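Local coordinates for CurJ (Moorea producens 3L, PDB 5TZ6), which is a polyketide synthase dehydratase domain that carries out a vinylogous dehydration in curacin biosynthesis and is here an inactive mutant, at residues A[252-257]-A[281-286]; A[185-190]-A[196-201]; A[14-19]-A[23-28]. The protein carries 1 engineered substitution. One frame throughout, in Å; residues are numbered along the deposited sequence.

In the fold
Two hot-dog halves make up the dehydratase, and the ligand pocket takes residues from both, among them Pro50 and Gly51 of one and Leu171 and Asp219 of the other. Contacts 1 and 2 belong to the second half. Their centres lie 14 Å apart, and a probable hydrogen bond from Val201 N to Asp257 O (3.2 Å) joins them. Contact 3 is the hairpin that begins the first half. Its centre is 31 Å from that of contact 1 and 38 Å from that of contact 2, and it faces the second subunit. Contact 2 comes within about 10 Å of the bound hydroxy acid, measured from the side chain of Ile185.

Contact 1: A[252-257]-A[281-286]; sequences NSSDND and LFDQHG
Asp283 OD1 is gripped from two sequence-distant places. Ser254 OG donates a hydrogen bond to it across the contact at 3.2 Å. The hydroxyl approaches from above the carboxylate plane, 41° out of it. The second donor is Gln284 N, whose bond to the same oxygen is weak. Asn256 ND2 also lies beside OD1, but the modelled approach is too short and badly angled, so a bond there is doubtful. The Asn256 side chain crosses that of Asp283 at about a right angle, with amide and carboxylate planes 39° apart. Its ND2 also rests on Gln284 CB at 3.5 Å.

Ser254 works in two directions. Its OG is anti to the backbone N (chi1 -177°) and reaches across to Asp283, while it accepts from Asn256 N at 3.0 Å. This second bond makes an ST turn and bends the loop 252-257. With an alanine here the hydroxyl is gone, which would probably leave Asn256 N without its acceptor and Asp283 held less firmly.

On the other side, residues 283-286 form a tight turn closed by a weak bond from Gly286 N to Asp283 O. The far end of Gln284 is held elsewhere, by Trp260 NE1 on strand 258-267. The contact thus ties the loop between strands 239-250 and 258-267 to the turn between strands 274-282 and 288-300. It is small and polar. The hydroxyl and the weak backbone bond are consistent with an aspartate that acts as acceptor here.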
ATOM      1  N   ASN A 252      19.363 -14.900  13.501  1.00 65.70           N
ATOM      2  CA  ASN A 252      19.109 -13.750  14.360  1.00 81.46           C
ATOM      3  C   ASN A 252      20.107 -12.650  14.027  1.00 79.85           C
ATOM      4  O   ASN A 252      21.207 -12.921  13.541  1.00 81.49           O
ATOM      5  CB  ASN A 252      19.192 -14.125  15.846  1.00 99.71           C
ATOM      6  CG  ASN A 252      20.531 -14.731  16.224  1.00108.18           C
ATOM      7  OD1 ASN A 252      20.642 -15.943  16.416  1.00102.37           O
ATOM      8  ND2 ASN A 252      21.558 -13.891  16.328  1.00110.92           N
ATOM      9  N   SER A 253      19.713 -11.409  14.299  1.00 84.22           N
ATOM     10  CA  SER A 253      20.572 -10.268  14.019  1.00 88.92           C
ATOM     11  C   SER A 253      21.566 -10.069  15.159  1.00 89.02           C
ATOM     12  O   SER A 253      21.268 -10.334  16.325  1.00 93.80           O
ATOM     13  CB  SER A 253      19.735  -9.004  13.814  1.00 99.22           C
ATOM     14  OG  SER A 253      20.412  -8.071  12.988  1.00110.62           O
ATOM     15  N   SER A 254      22.764  -9.606  14.806  1.00 86.65           N
ATOM     16  CA  SER A 254      23.870  -9.459  15.746  1.00 92.90           C
ATOM     17  C   SER A 254      24.126  -7.996  16.092  1.00100.08           C
ATOM     18  O   SER A 254      24.363  -7.175  15.200  1.00102.89           O
ATOM     19  CB  SER A 254      25.141 -10.083  15.174  1.00 89.35           C
ATOM     20  OG  SER A 254      26.203 -10.014  16.106  1.00100.13           O
ATOM     21  N   ASP A 255      24.076  -7.676  17.388  1.00102.58           N
ATOM     22  CA  ASP A 255      24.566  -6.390  17.874  1.00115.49           C
ATOM     23  C   ASP A 255      26.067  -6.221  17.662  1.00116.82           C
ATOM     24  O   ASP A 255      26.585  -5.115  17.852  1.00116.72           O
ATOM     25  CB  ASP A 255      24.240  -6.245  19.367  1.00130.49           C
ATOM     26  CG  ASP A 255      24.780  -4.954  19.971  1.00148.86           C
ATOM     27  OD1 ASP A 255      24.766  -3.914  19.280  1.00152.31           O
ATOM     28  OD2 ASP A 255      25.229  -4.982  21.139  1.00151.32           O
ATOM     29  N   ASN A 256      26.768  -7.276  17.252  1.00113.74           N
ATOM     30  CA  ASN A 256      28.223  -7.243  17.211  1.00117.49           C
ATOM     31  C   ASN A 256      28.730  -6.393  16.054  1.00118.47           C
ATOM     32  O   ASN A 256      28.234  -6.479  14.926  1.00115.20           O
ATOM     33  CB  ASN A 256      28.789  -8.659  17.101  1.00118.84           C
ATOM     34  CG  ASN A 256      28.744  -9.411  18.418  1.00128.83           C
ATOM     35  OD1 ASN A 256      28.138  -8.952  19.387  1.00133.83           O
ATOM     36  ND2 ASN A 256      29.391 -10.569  18.461  1.00127.39           N
ATOM     37  N   ASP A 257      29.732  -5.566  16.349  1.00117.65           N
ATOM     38  CA  ASP A 257      30.477  -4.850  15.324  1.00112.72           C
ATOM     39  C   ASP A 257      31.508  -5.724  14.625  1.00101.20           C
ATOM     40  O   ASP A 257      32.037  -5.314  13.586  1.00103.69           O
ATOM     41  CB  ASP A 257      31.179  -3.637  15.939  1.00124.39           C
ATOM     42  CG  ASP A 257      30.208  -2.558  16.376  1.00137.63           C
ATOM     43  OD1 ASP A 257      29.140  -2.905  16.924  1.00143.97           O
ATOM     44  OD2 ASP A 257      30.516  -1.364  16.178  1.00142.54           O
ATOM     45  N   LEU A 281      27.969 -17.131   8.181  1.00 51.41           N
ATOM     46  CA  LEU A 281      28.241 -15.921   8.937  1.00 55.15           C
ATOM     47  C   LEU A 281      27.904 -16.195  10.395  1.00 60.60           C
ATOM     48  O   LEU A 281      26.794 -16.643  10.694  1.00 73.09           O
ATOM     49  CB  LEU A 281      27.407 -14.764   8.393  1.00 45.73           C
ATOM     50  CG  LEU A 281      27.555 -13.382   9.020  1.00 58.43           C
ATOM     51  CD1 LEU A 281      28.972 -12.840   8.850  1.00 50.41           C
ATOM     52  CD2 LEU A 281      26.523 -12.448   8.406  1.00 54.97           C
ATOM     53  N   PHE A 282      28.854 -15.952  11.302  1.00 62.54           N
ATOM     54  CA  PHE A 282      28.607 -16.247  12.709  1.00 69.12           C
ATOM     55  C   PHE A 282      29.247 -15.203  13.621  1.00 71.94           C
ATOM     56  O   PHE A 282      30.052 -14.359  13.203  1.00 69.40           O
ATOM     57  CB  PHE A 282      29.062 -17.664  13.097  1.00 71.62           C
ATOM     58  CG  PHE A 282      30.487 -17.957  12.782  1.00 67.25           C
ATOM     59  CD1 PHE A 282      30.860 -18.356  11.510  1.00 63.00           C
ATOM     60  CD2 PHE A 282      31.460 -17.846  13.765  1.00 70.22           C
ATOM     61  CE1 PHE A 282      32.180 -18.624  11.214  1.00 75.65           C
ATOM     62  CE2 PHE A 282      32.782 -18.115  13.480  1.00 84.30           C
ATOM     63  CZ  PHE A 282      33.144 -18.503  12.201  1.00 85.48           C
ATOM     64  N   ASP A 283      28.853 -15.307  14.892  1.00 76.22           N
ATOM     65  CA  ASP A 283      29.139 -14.391  15.986  1.00 83.29           C
ATOM     66  C   ASP A 283      30.571 -14.508  16.488  1.00 88.12           C
ATOM     67  O   ASP A 283      31.272 -15.497  16.255  1.00 83.26           O
ATOM     68  CB  ASP A 283      28.201 -14.671  17.164  1.00 96.56           C
ATOM     69  CG  ASP A 283      27.563 -13.421  17.713  1.00112.26           C
ATOM     70  OD1 ASP A 283      27.992 -12.317  17.313  1.00124.78           O
ATOM     71  OD2 ASP A 283      26.640 -13.542  18.549  1.00107.21           O
ATOM     72  N   GLN A 284      30.976 -13.484  17.246  1.00 95.72           N
ATOM     73  CA  GLN A 284      32.251 -13.529  17.947  1.00107.75           C
ATOM     74  C   GLN A 284      32.302 -14.714  18.902  1.00107.57           C
ATOM     75  O   GLN A 284      33.370 -15.298  19.121  1.00113.13           O
ATOM     76  CB  GLN A 284      32.447 -12.229  18.728  1.00124.54           C
ATOM     77  CG  GLN A 284      33.871 -11.939  19.151  1.00142.31           C
ATOM     78  CD  GLN A 284      34.712 -11.458  17.977  1.00146.73           C
ATOM     79  OE1 GLN A 284      35.465 -12.221  17.372  1.00148.09           O
ATOM     80  NE2 GLN A 284      34.563 -10.180  17.638  1.00148.37           N
ATOM     81  N   HIS A 285      31.159 -15.064  19.495  1.00105.68           N
ATOM     82  CA  HIS A 285      31.010 -16.238  20.342  1.00 98.96           C
ATOM     83  C   HIS A 285      30.678 -17.505  19.568  1.00 94.51           C
ATOM     84  O   HIS A 285      30.667 -18.586  20.162  1.00 97.82           O
ATOM     85  CB  HIS A 285      29.942 -15.990  21.409  1.00102.63           C
ATOM     86  CG  HIS A 285      30.236 -14.812  22.279  1.00124.34           C
ATOM     87  ND1 HIS A 285      30.079 -13.513  21.848  1.00120.11           N
ATOM     88  CD2 HIS A 285      30.709 -14.735  23.545  1.00116.36           C
ATOM     89  CE1 HIS A 285      30.429 -12.686  22.817  1.00122.94           C
ATOM     90  NE2 HIS A 285      30.814 -13.402  23.857  1.00119.02           N
ATOM     91  N   GLY A 286      30.386 -17.407  18.274  1.00 87.66           N
ATOM     92  CA  GLY A 286      30.070 -18.580  17.493  1.00 83.87           C
ATOM     93  C   GLY A 286      28.602 -18.811  17.233  1.00 93.37           C
ATOM     94  O   GLY A 286      28.256 -19.801  16.580  1.00 88.60           O
TER

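Contact 2: A[185-190]-A[196-201]; sequences IEQVWL and LCQMKV
Strands 185-190 and 196-200 run antiparallel, their axes at 156°, and a classic beta bulge shifts the register where Glu186 N and Gln187 N both bond to Gln198 O, at 2.8 and 3.1 Å. Beyond the bulge the pairing is regular. Trp189 and Leu196 exchange two backbone bonds.

Ile185, Val188, Cys197 and Met199 share one face of the hairpin. Ile185 and Met199 lie side by side, pointing the same way. Met199 CE sits against Ile185 CG1 at 3.3 Å, a tight fit. The chain of Met199 bends at chi2 (146°), which brings the methyl back to the isoleucine. Cys197 CB, diagonal to Ile185 across the strands, meets Ile185 CG2.

Gln187, Trp189, Leu196 and Gln198 occupy the opposite face. The indole of Trp189 presents its edge to the neighbouring strand. CE3 lies near Leu196 O, in the plane of the ring, and CZ3 rests on Gln198 CB at 3.9 Å. The extended chains of Gln187 and Gln198 run alongside each other, amide planes 36° apart. NE2 of Gln187 donates to OE1 of Gln198, although the modelled length of 2.5 Å is doubtful. Gln187 OE1 accepts from Lys161.

At the bulge, Glu186 crosses Lys200 at about a right angle. Its CG packs on Lys200 CB at 3.7 Å. The salt bridge from OE1 to Lys200 NZ is long, 3.8 Å.

The hairpin is flanked on both sides. Strand 160-162 pairs with 185-190, and strand 258-267 pairs with 194-200 and packs Trp260 on Leu196 and Gln198. Tyr168, on helix 164-173, donates its hydroxyl to Ile185 O.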
ATOM      1  N   ILE A 185      34.899  -6.404   5.024  1.00 45.30           N
ATOM      2  CA  ILE A 185      35.944  -7.395   5.260  1.00 65.71           C
ATOM      3  C   ILE A 185      37.226  -6.686   5.685  1.00 66.99           C
ATOM      4  O   ILE A 185      37.874  -6.009   4.883  1.00 66.13           O
ATOM      5  CB  ILE A 185      36.171  -8.278   4.029  1.00 55.77           C
ATOM      6  CG1 ILE A 185      34.866  -9.015   3.687  1.00 51.18           C
ATOM      7  CG2 ILE A 185      37.330  -9.232   4.263  1.00 57.70           C
ATOM      8  CD1 ILE A 185      34.928  -9.917   2.490  1.00 57.37           C
ATOM      9  N   GLU A 186      37.589  -6.834   6.958  1.00 77.07           N
ATOM     10  CA  GLU A 186      38.822  -6.263   7.476  1.00 80.48           C
ATOM     11  C   GLU A 186      39.998  -7.222   7.386  1.00 78.32           C
ATOM     12  O   GLU A 186      41.133  -6.772   7.199  1.00 80.65           O
ATOM     13  CB  GLU A 186      38.648  -5.835   8.935  1.00 95.43           C
ATOM     14  CG  GLU A 186      37.728  -4.648   9.139  1.00113.60           C
ATOM     15  CD  GLU A 186      38.496  -3.377   9.437  1.00136.89           C
ATOM     16  OE1 GLU A 186      39.137  -3.308  10.509  1.00143.24           O
ATOM     17  OE2 GLU A 186      38.467  -2.449   8.600  1.00150.22           O
ATOM     18  N   GLN A 187      39.772  -8.530   7.511  1.00 74.99           N
ATOM     19  CA  GLN A 187      40.905  -9.450   7.487  1.00 68.89           C
ATOM     20  C   GLN A 187      40.522 -10.723   6.751  1.00 63.61           C
ATOM     21  O   GLN A 187      39.349 -11.100   6.709  1.00 64.00           O
ATOM     22  CB  GLN A 187      41.382  -9.776   8.905  1.00 70.68           C
ATOM     23  CG  GLN A 187      42.206  -8.676   9.530  1.00 79.96           C
ATOM     24  CD  GLN A 187      42.822  -9.101  10.842  1.00 94.90           C
ATOM     25  OE1 GLN A 187      44.039  -9.257  10.954  1.00 98.90           O
ATOM     26  NE2 GLN A 187      41.978  -9.309  11.845  1.00 99.07           N
ATOM     27  N   VAL A 188      41.520 -11.387   6.169  1.00 58.16           N
ATOM     28  CA  VAL A 188      41.266 -12.550   5.323  1.00 60.81           C
ATOM     29  C   VAL A 188      42.340 -13.602   5.556  1.00 66.94           C
ATOM     30  O   VAL A 188      43.538 -13.303   5.502  1.00 76.80           O
ATOM     31  CB  VAL A 188      41.201 -12.167   3.832  1.00 61.78           C
ATOM     32  CG1 VAL A 188      40.830 -13.382   2.980  1.00 54.70           C
ATOM     33  CG2 VAL A 188      40.193 -11.047   3.627  1.00 48.44           C
ATOM     34  N   TRP A 189      41.906 -14.840   5.785  1.00 59.62           N
ATOM     35  CA  TRP A 189      42.792 -15.986   5.941  1.00 67.20           C
ATOM     36  C   TRP A 189      42.385 -17.048   4.936  1.00 66.18           C
ATOM     37  O   TRP A 189      41.223 -17.467   4.908  1.00 69.45           O
ATOM     38  CB  TRP A 189      42.725 -16.553   7.357  1.00 73.57           C
ATOM     39  CG  TRP A 189      43.301 -15.648   8.371  1.00 78.45           C
ATOM     40  CD1 TRP A 189      44.591 -15.616   8.805  1.00 82.00           C
ATOM     41  CD2 TRP A 189      42.603 -14.638   9.101  1.00 80.80           C
ATOM     42  NE1 TRP A 189      44.744 -14.640   9.758  1.00 83.97           N
ATOM     43  CE2 TRP A 189      43.536 -14.025   9.959  1.00 83.36           C
ATOM     44  CE3 TRP A 189      41.278 -14.190   9.110  1.00 76.83           C
ATOM     45  CZ2 TRP A 189      43.189 -12.986  10.818  1.00 85.62           C
ATOM     46  CZ3 TRP A 189      40.933 -13.160   9.963  1.00 84.20           C
ATOM     47  CH2 TRP A 189      41.885 -12.568  10.807  1.00 87.86           C
ATOM     48  N   LEU A 190      43.333 -17.477   4.116  1.00 58.00           N
ATOM     49  CA  LEU A 190      43.084 -18.497   3.112  1.00 70.14           C
ATOM     50  C   LEU A 190      43.534 -19.858   3.622  1.00 81.02           C
ATOM     51  O   LEU A 190      44.551 -19.969   4.322  1.00 85.32           O
ATOM     52  CB  LEU A 190      43.808 -18.182   1.802  1.00 71.57           C
ATOM     53  CG  LEU A 190      43.147 -17.221   0.818  1.00 69.28           C
ATOM     54  CD1 LEU A 190      44.049 -17.042  -0.388  1.00 70.27           C
ATOM     55  CD2 LEU A 190      41.782 -17.742   0.385  1.00 69.06           C
ATOM     56  N   LEU A 196      38.384 -17.636   5.512  1.00 54.40           N
ATOM     57  CA  LEU A 196      37.807 -17.077   6.728  1.00 59.28           C
ATOM     58  C   LEU A 196      38.050 -15.576   6.738  1.00 60.79           C
ATOM     59  O   LEU A 196      39.202 -15.131   6.737  1.00 63.70           O
ATOM     60  CB  LEU A 196      38.411 -17.725   7.976  1.00 59.17           C
ATOM     61  CG  LEU A 196      38.084 -17.049   9.312  1.00 54.81           C
ATOM     62  CD1 LEU A 196      36.674 -17.379   9.757  1.00 61.48           C
ATOM     63  CD2 LEU A 196      39.093 -17.442  10.387  1.00 58.87           C
ATOM     64  N   CYS A 197      36.970 -14.805   6.712  1.00 54.49           N
ATOM     65  CA  CYS A 197      37.039 -13.351   6.722  1.00 56.94           C
ATOM     66  C   CYS A 197      36.585 -12.818   8.074  1.00 65.13           C
ATOM     67  O   CYS A 197      35.567 -13.261   8.616  1.00 64.54           O
ATOM     68  CB  CYS A 197      36.174 -12.754   5.614  1.00 60.21           C
ATOM     69  SG  CYS A 197      36.694 -13.211   3.956  1.00 69.80           S
ATOM     70  N   GLN A 198      37.355 -11.885   8.619  1.00 69.09           N
ATOM     71  CA  GLN A 198      36.908 -11.060   9.726  1.00 67.43           C
ATOM     72  C   GLN A 198      36.294  -9.788   9.168  1.00 66.03           C
ATOM     73  O   GLN A 198      36.880  -9.146   8.283  1.00 75.27           O
ATOM     74  CB  GLN A 198      38.053 -10.702  10.667  1.00 70.65           C
ATOM     75  CG  GLN A 198      37.576  -9.864  11.835  1.00 80.95           C
ATOM     76  CD  GLN A 198      38.696  -9.444  12.748  1.00 94.20           C
ATOM     77  OE1 GLN A 198      39.625  -8.755  12.328  1.00 90.66           O
ATOM     78  NE2 GLN A 198      38.619  -9.854  14.005  1.00105.23           N
ATOM     79  N   MET A 199      35.135  -9.415   9.715  1.00 68.25           N
ATOM     80  CA  MET A 199      34.343  -8.293   9.238  1.00 66.41           C
ATOM     81  C   MET A 199      34.015  -7.340  10.375  1.00 72.49           C
ATOM     82  O   MET A 199      33.720  -7.768  11.497  1.00 76.06           O
ATOM     83  CB  MET A 199      33.039  -8.762   8.600  1.00 63.80           C
ATOM     84  CG  MET A 199      33.197  -9.202   7.170  1.00 75.18           C
ATOM     85  SD  MET A 199      32.086 -10.542   6.754  1.00 75.20           S
ATOM     86  CE  MET A 199      32.203 -10.515   4.966  1.00 70.36           C
ATOM     87  N   LYS A 200      34.067  -6.048  10.065  1.00 69.94           N
ATOM     88  CA  LYS A 200      33.656  -4.992  10.975  1.00 70.97           C
ATOM     89  C   LYS A 200      32.679  -4.081  10.249  1.00 71.35           C
ATOM     90  O   LYS A 200      32.739  -3.924   9.026  1.00 73.09           O
ATOM     91  CB  LYS A 200      34.847  -4.164  11.483  1.00 79.79           C
ATOM     92  CG  LYS A 200      35.799  -4.909  12.403  1.00100.10           C
ATOM     93  CD  LYS A 200      36.933  -3.997  12.859  1.00119.35           C
ATOM     94  CE  LYS A 200      37.851  -4.689  13.859  1.00131.34           C
ATOM     95  NZ  LYS A 200      38.969  -3.805  14.302  1.00134.14           N
ATOM     96  N   VAL A 201      31.764  -3.501  11.016  1.00 66.89           N
ATOM     97  CA  VAL A 201      30.722  -2.635  10.472  1.00 64.49           C
ATOM     98  C   VAL A 201      31.380  -1.340  10.010  1.00 66.43           C
ATOM     99  O   VAL A 201      32.056  -0.673  10.808  1.00 68.65           O
ATOM    100  CB  VAL A 201      29.614  -2.383  11.508  1.00 60.05           C
ATOM    101  CG1 VAL A 201      30.222  -2.005  12.831  1.00 64.58           C
ATOM    102  CG2 VAL A 201      28.665  -1.297  11.022  1.00 60.69           C
TER

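Contact 3: A[14-19]-A[23-28]; sequences QKFQSP and EIFFES
Lys15 lies alongside the Phe26 ring, the two side chains pointing the same way. Its CB meets Phe26 CE2 at 3.5 Å. CG stays near the same carbon and also near Phe25 O. CD makes the closest approach, 3.4 Å from Phe26 CE2. CE then passes Phe26 CZ and touches Ile24 CG2, both at 4.1 Å. The tip, NZ, bonds to Leu64 O on helix 51-65. The chain is extended beyond CG, which stands beside the carbonyl carbon (chi1 154°), and this lays the methylenes along the ring.

The backbones form an antiparallel hairpin. Gln14 and Glu27 exchange two hydrogen bonds, as do Phe16 and Phe25, with Phe16 N to Phe25 O at 2.9 Å. On the face away from Lys15, Phe16 CD2 reaches Phe25 CD1 at 4.4 Å, and Glu27 OE1 takes a bond from Gln93 on strand 90-99. Phe16 and Phe25 also meet Phe25 and Phe16 of the second subunit.

One face therefore covers the end of helix 51-65, and the other forms an aromatic dimer interface. Lys15 packs with its aliphatic part and bonds with its ammonium group: its methylenes run against the aromatic ring, while the tip meets a backbone carbonyl.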
ATOM      1  N   GLN A  14       5.805   0.889   2.916  1.00 77.53           N
ATOM      2  CA  GLN A  14       4.466   0.492   3.332  1.00 84.41           C
ATOM      3  C   GLN A  14       4.217  -0.963   2.975  1.00 76.43           C
ATOM      4  O   GLN A  14       4.859  -1.530   2.093  1.00 69.14           O
ATOM      5  CB  GLN A  14       3.363   1.369   2.720  1.00 93.01           C
ATOM      6  CG  GLN A  14       3.062   1.101   1.261  1.00103.82           C
ATOM      7  CD  GLN A  14       1.891   1.925   0.754  1.00117.77           C
ATOM      8  OE1 GLN A  14       0.914   1.381   0.234  1.00114.08           O
ATOM      9  NE2 GLN A  14       1.977   3.242   0.918  1.00124.02           N
ATOM     10  N   LYS A  15       3.278  -1.561   3.697  1.00 81.72           N
ATOM     11  CA  LYS A  15       2.787  -2.904   3.433  1.00 74.33           C
ATOM     12  C   LYS A  15       1.305  -2.824   3.098  1.00 74.78           C
ATOM     13  O   LYS A  15       0.566  -2.038   3.699  1.00 76.89           O
ATOM     14  CB  LYS A  15       3.007  -3.810   4.649  1.00 76.89           C
ATOM     15  CG  LYS A  15       2.035  -4.968   4.761  1.00 76.96           C
ATOM     16  CD  LYS A  15       2.414  -5.886   5.913  1.00 82.55           C
ATOM     17  CE  LYS A  15       1.520  -7.121   5.960  1.00 89.29           C
ATOM     18  NZ  LYS A  15       1.855  -8.008   7.107  1.00 83.64           N
ATOM     19  N   PHE A  16       0.872  -3.630   2.133  1.00 68.90           N
ATOM     20  CA  PHE A  16      -0.530  -3.648   1.748  1.00 66.54           C
ATOM     21  C   PHE A  16      -1.011  -5.077   1.571  1.00 66.70           C
ATOM     22  O   PHE A  16      -0.360  -5.881   0.895  1.00 56.09           O
ATOM     23  CB  PHE A  16      -0.785  -2.874   0.454  1.00 62.54           C
ATOM     24  CG  PHE A  16      -2.229  -2.858   0.060  1.00 66.44           C
ATOM     25  CD1 PHE A  16      -3.122  -2.016   0.698  1.00 71.19           C
ATOM     26  CD2 PHE A  16      -2.704  -3.723  -0.909  1.00 69.07           C
ATOM     27  CE1 PHE A  16      -4.464  -2.012   0.355  1.00 77.14           C
ATOM     28  CE2 PHE A  16      -4.041  -3.727  -1.257  1.00 71.16           C
ATOM     29  CZ  PHE A  16      -4.923  -2.871  -0.623  1.00 74.66           C
ATOM     30  N   GLN A  17      -2.164  -5.371   2.165  1.00 65.93           N
ATOM     31  CA  GLN A  17      -2.887  -6.598   1.883  1.00 74.54           C
ATOM     32  C   GLN A  17      -4.373  -6.320   2.022  1.00 71.66           C
ATOM     33  O   GLN A  17      -4.786  -5.337   2.643  1.00 70.42           O
ATOM     34  CB  GLN A  17      -2.438  -7.747   2.792  1.00 84.45           C
ATOM     35  CG  GLN A  17      -2.689  -7.537   4.264  1.00 92.54           C
ATOM     36  CD  GLN A  17      -2.158  -8.689   5.091  1.00101.44           C
ATOM     37  OE1 GLN A  17      -1.231  -8.523   5.885  1.00107.46           O
ATOM     38  NE2 GLN A  17      -2.744  -9.868   4.908  1.00 97.32           N
ATOM     39  N   SER A  18      -5.176  -7.201   1.419  1.00 76.09           N
ATOM     40  CA  SER A  18      -6.611  -6.994   1.301  1.00 79.22           C
ATOM     41  C   SER A  18      -7.329  -8.332   1.240  1.00 80.46           C
ATOM     42  O   SER A  18      -6.808  -9.280   0.631  1.00 76.83           O
ATOM     43  CB  SER A  18      -6.953  -6.169   0.055  1.00 77.76           C
ATOM     44  OG  SER A  18      -8.355  -6.057  -0.126  1.00 74.81           O
ATOM     45  N   PRO A  19      -8.507  -8.445   1.861  1.00 83.20           N
ATOM     46  CA  PRO A  19      -9.316  -9.663   1.709  1.00 88.37           C
ATOM     47  C   PRO A  19      -9.614 -10.009   0.257  1.00 92.06           C
ATOM     48  O   PRO A  19      -9.949 -11.158  -0.051  1.00 98.35           O
ATOM     49  CB  PRO A  19     -10.603  -9.325   2.473  1.00 91.56           C
ATOM     50  CG  PRO A  19     -10.202  -8.274   3.445  1.00 92.13           C
ATOM     51  CD  PRO A  19      -9.134  -7.469   2.766  1.00 85.16           C
ATOM     52  N   GLU A  23      -2.284 -11.969  -3.001  1.00 80.26           N
ATOM     53  CA  GLU A  23      -0.897 -11.610  -2.735  1.00 73.95           C
ATOM     54  C   GLU A  23      -0.792 -10.588  -1.603  1.00 73.56           C
ATOM     55  O   GLU A  23      -1.721  -9.826  -1.326  1.00 77.95           O
ATOM     56  CB  GLU A  23      -0.218 -11.060  -3.991  1.00 70.39           C
ATOM     57  CG  GLU A  23      -0.032 -12.074  -5.103  1.00 78.01           C
ATOM     58  CD  GLU A  23      -1.180 -12.074  -6.091  1.00 94.04           C
ATOM     59  OE1 GLU A  23      -2.111 -11.259  -5.926  1.00 94.09           O
ATOM     60  OE2 GLU A  23      -1.151 -12.895  -7.032  1.00109.09           O
ATOM     61  N   ILE A  24       0.372 -10.574  -0.958  1.00 72.47           N
ATOM     62  CA  ILE A  24       0.749  -9.547   0.004  1.00 67.85           C
ATOM     63  C   ILE A  24       1.841  -8.697  -0.627  1.00 61.48           C
ATOM     64  O   ILE A  24       2.759  -9.224  -1.265  1.00 56.49           O
ATOM     65  CB  ILE A  24       1.231 -10.156   1.335  1.00 66.26           C
ATOM     66  CG1 ILE A  24       0.141 -11.022   1.958  1.00 71.99           C
ATOM     67  CG2 ILE A  24       1.664  -9.062   2.299  1.00 69.10           C
ATOM     68  CD1 ILE A  24       0.565 -11.655   3.264  1.00 86.46           C
ATOM     69  N   PHE A  25       1.743  -7.384  -0.457  1.00 64.92           N
ATOM     70  CA  PHE A  25       2.649  -6.460  -1.121  1.00 61.74           C
ATOM     71  C   PHE A  25       3.442  -5.655  -0.104  1.00 62.57           C
ATOM     72  O   PHE A  25       2.910  -5.240   0.928  1.00 67.93           O
ATOM     73  CB  PHE A  25       1.882  -5.508  -2.041  1.00 61.31           C
ATOM     74  CG  PHE A  25       1.163  -6.199  -3.164  1.00 68.46           C
ATOM     75  CD1 PHE A  25      -0.151  -6.619  -3.010  1.00 69.12           C
ATOM     76  CD2 PHE A  25       1.796  -6.425  -4.375  1.00 69.36           C
ATOM     77  CE1 PHE A  25      -0.817  -7.256  -4.045  1.00 70.56           C
ATOM     78  CE2 PHE A  25       1.137  -7.064  -5.413  1.00 68.67           C
ATOM     79  CZ  PHE A  25      -0.171  -7.480  -5.248  1.00 68.30           C
ATOM     80  N   PHE A  26       4.721  -5.449  -0.398  1.00 60.34           N
ATOM     81  CA  PHE A  26       5.547  -4.471   0.296  1.00 59.28           C
ATOM     82  C   PHE A  26       6.114  -3.487  -0.717  1.00 57.75           C
ATOM     83  O   PHE A  26       6.513  -3.877  -1.819  1.00 59.45           O
ATOM     84  CB  PHE A  26       6.661  -5.148   1.093  1.00 56.57           C
ATOM     85  CG  PHE A  26       6.152  -6.040   2.191  1.00 55.45           C
ATOM     86  CD1 PHE A  26       5.844  -7.368   1.946  1.00 60.95           C
ATOM     87  CD2 PHE A  26       5.953  -5.537   3.466  1.00 56.81           C
ATOM     88  CE1 PHE A  26       5.362  -8.184   2.962  1.00 67.89           C
ATOM     89  CE2 PHE A  26       5.468  -6.349   4.486  1.00 61.97           C
ATOM     90  CZ  PHE A  26       5.175  -7.675   4.232  1.00 62.84           C
ATOM     91  N   GLU A  27       6.115  -2.209  -0.354  1.00 56.47           N
ATOM     92  CA  GLU A  27       6.474  -1.134  -1.265  1.00 67.77           C
ATOM     93  C   GLU A  27       7.533  -0.246  -0.632  1.00 74.08           C
ATOM     94  O   GLU A  27       7.448   0.106   0.554  1.00 80.43           O
ATOM     95  CB  GLU A  27       5.253  -0.286  -1.649  1.00 78.18           C
ATOM     96  CG  GLU A  27       5.545   0.742  -2.729  1.00 93.18           C
ATOM     97  CD  GLU A  27       4.294   1.438  -3.230  1.00109.87           C
ATOM     98  OE1 GLU A  27       3.632   0.890  -4.138  1.00120.80           O
ATOM     99  OE2 GLU A  27       3.976   2.534  -2.721  1.00116.24           O
ATOM    100  N   SER A  28       8.512   0.130  -1.451  1.00 69.85           N
ATOM    101  CA  SER A  28       9.731   0.785  -1.012  1.00 69.11           C
ATOM    102  C   SER A  28      10.204   1.685  -2.142  1.00 66.85           C
ATOM    103  O   SER A  28       9.986   1.382  -3.317  1.00 60.60           O
ATOM    104  CB  SER A  28      10.809  -0.236  -0.644  1.00 76.45           C
ATOM    105  OG  SER A  28      11.822   0.364   0.142  1.00 97.45           O
TER